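Local coordinates for L-lactate dehydrogenase (Trichomonas vaginalis, PDB 4UUL), which probably catalyses the NADH-dependent reduction of 2-keto acids, as in lactate and malate dehydrogenases, and forms a dimer of the malate dehydrogenase type 2 family, at residues Q15-L20 with S240-T245. The protein carries 1 engineered substitution. Numbering follows the deposited sequence.
Sequences QIGYIL and SAASPT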
loop_
_atom_site.group_PDB
_atom_site.type_symbol
_atom_site.label_atom_id
_atom_site.label_comp_id
_atom_site.label_asym_id
_atom_site.label_seq_id
_atom_site.Cartn_x
_atom_site.Cartn_y
_atom_site.Cartn_z
ATOM N N GLN B 15 -0.210 -10.308 -5.457
ATOM C CA GLN B 15 0.053 -9.403 -4.334
ATOM C C GLN B 15 0.548 -8.021 -4.774
ATOM O O GLN B 15 0.172 -7.019 -4.187
ATOM C CB GLN B 15 1.013 -10.010 -3.342
ATOM C CG GLN B 15 1.071 -9.173 -2.083
ATOM C CD GLN B 15 -0.304 -8.867 -1.492
ATOM O OE1 GLN B 15 -0.662 -7.715 -1.324
ATOM N NE2 GLN B 15 -1.080 -9.907 -1.195
ATOM N N ILE B 16 1.449 -7.976 -5.774
ATOM C CA ILE B 16 1.893 -6.691 -6.254
ATOM C C ILE B 16 0.685 -5.915 -6.794
ATOM O O ILE B 16 0.468 -4.730 -6.461
ATOM C CB ILE B 16 3.010 -6.831 -7.278
ATOM C CG1 ILE B 16 4.294 -7.323 -6.570
ATOM C CG2 ILE B 16 3.216 -5.528 -7.985
ATOM C CD1 ILE B 16 5.418 -7.756 -7.523
ATOM N N GLY B 17 -0.134 -6.564 -7.603
ATOM C CA GLY B 17 -1.268 -5.871 -8.163
ATOM C C GLY B 17 -2.221 -5.303 -7.132
ATOM O O GLY B 17 -2.795 -4.218 -7.296
ATOM N N TYR B 18 -2.414 -6.090 -6.092
ATOM C CA TYR B 18 -3.307 -5.718 -4.991
ATOM C C TYR B 18 -2.824 -4.388 -4.393
ATOM O O TYR B 18 -3.618 -3.443 -4.173
ATOM C CB TYR B 18 -3.282 -6.812 -3.952
ATOM C CG TYR B 18 -4.170 -6.617 -2.743
ATOM C CD1 TYR B 18 -5.544 -6.751 -2.825
ATOM C CD2 TYR B 18 -3.641 -6.370 -1.527
ATOM C CE1 TYR B 18 -6.371 -6.616 -1.710
ATOM C CE2 TYR B 18 -4.428 -6.261 -0.415
ATOM C CZ TYR B 18 -5.782 -6.380 -0.509
ATOM O OH TYR B 18 -6.504 -6.312 0.635
ATOM N N ILE B 19 -1.543 -4.321 -4.038
ATOM C CA ILE B 19 -1.015 -3.144 -3.378
ATOM C C ILE B 19 -0.926 -1.962 -4.374
ATOM O O ILE B 19 -1.221 -0.819 -4.039
ATOM C CB ILE B 19 0.349 -3.416 -2.670
ATOM C CG1 ILE B 19 0.210 -4.539 -1.655
ATOM C CG2 ILE B 19 0.901 -2.158 -2.063
ATOM C CD1 ILE B 19 1.489 -5.059 -1.102
ATOM N N LEU B 20 -0.363 -2.255 -5.541
ATOM C CA LEU B 20 -0.187 -1.230 -6.545
ATOM C C LEU B 20 -1.482 -0.531 -6.936
ATOM O O LEU B 20 -1.527 0.689 -7.078
ATOM C CB LEU B 20 0.483 -1.884 -7.746
ATOM C CG LEU B 20 0.906 -1.075 -8.921
ATOM C CD1 LEU B 20 1.918 0.018 -8.524
ATOM C CD2 LEU B 20 1.493 -2.025 -10.008
ATOM N N SER B 240 8.776 -10.897 -2.300
ATOM C CA SER B 240 8.490 -9.520 -1.951
ATOM C C SER B 240 7.331 -8.978 -2.792
ATOM O O SER B 240 7.078 -9.422 -3.917
ATOM C CB SER B 240 9.747 -8.662 -2.103
ATOM O OG SER B 240 10.760 -9.025 -1.159
ATOM N N ALA B 241 6.620 -8.031 -2.211
ATOM C CA ALA B 241 5.472 -7.413 -2.870
ATOM C C ALA B 241 5.425 -5.899 -2.626
ATOM O O ALA B 241 5.400 -5.103 -3.560
ATOM C CB ALA B 241 4.195 -8.094 -2.478
ATOM N N ALA B 242 5.408 -5.475 -1.360
ATOM C CA ALA B 242 5.393 -4.066 -1.063
ATOM C C ALA B 242 6.620 -3.344 -1.572
ATOM O O ALA B 242 6.491 -2.238 -2.084
ATOM C CB ALA B 242 5.228 -3.826 0.415
ATOM N N SER B 243 7.807 -3.938 -1.457
ATOM C CA SER B 243 9.026 -3.259 -1.888
ATOM C C SER B 243 9.142 -3.096 -3.416
ATOM O O SER B 243 9.496 -2.010 -3.862
ATOM C CB SER B 243 10.293 -3.813 -1.213
ATOM O OG SER B 243 10.437 -5.170 -1.504
ATOM N N PRO B 244 8.837 -4.138 -4.222
ATOM C CA PRO B 244 8.825 -3.861 -5.681
ATOM C C PRO B 244 7.729 -2.888 -6.061
ATOM O O PRO B 244 7.919 -2.113 -6.990
ATOM C CB PRO B 244 8.641 -5.238 -6.316
ATOM C CG PRO B 244 8.129 -6.124 -5.232
ATOM C CD PRO B 244 8.707 -5.578 -3.948
ATOM N N THR B 245 6.605 -2.893 -5.344
ATOM C CA THR B 245 5.537 -1.958 -5.661
ATOM C C THR B 245 6.004 -0.526 -5.417
ATOM O O THR B 245 5.775 0.374 -6.230
ATOM C CB THR B 245 4.281 -2.257 -4.836
ATOM O OG1 THR B 245 3.747 -3.546 -5.176
ATOM C CG2 THR B 245 3.211 -1.233 -5.099
#
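T245 sits against three residues of helix 15-25, and its two branches divide the work. A chi1 of -64° puts OG1 beside the backbone N and leaves methyl CG2 anti to it, where CG2 lies over the helix backbone, 3.7 Å from L20 CA, and also meets I19 CG2 at 3.9 Å. Hydroxyl OG1 faces I16, with CG2 of that isoleucine 3.5 Å away, yet it is turned back to its own segment: T245 OG1 donates to A241 O over 2.8 Å. This donor stands above the carbonyl plane, 35° out of it, while T245 N reaches the same oxygen from the opposite face, so two bonds from one residue grip the carbonyl of the N-cap residue A241. With no hydrogen bond running between the segments, apolar packing joins them. Helix 15-25 follows the first strand of the Rossmann fold, and its start, with Q15 and I16, contacts NADH when the cofactor is bound; helix 242-257 belongs to the C-terminal domain, so the contact spans the domain boundary. A241, I19, L20 and T245 form the buried part; A241 CB presses on Q15 CG at 3.3 Å, and I19 CD1 reaches A242 N at 3.9 Å. At the more open edge I16 touches P244 CG through CD1 at 3.9 Å, the two side chains crossing at about a right angle, and both stay partly exposed, as does Q15 despite its short contact. On the buried flank, Y18 OH of the second subunit hydrogen-bonds to A242 N.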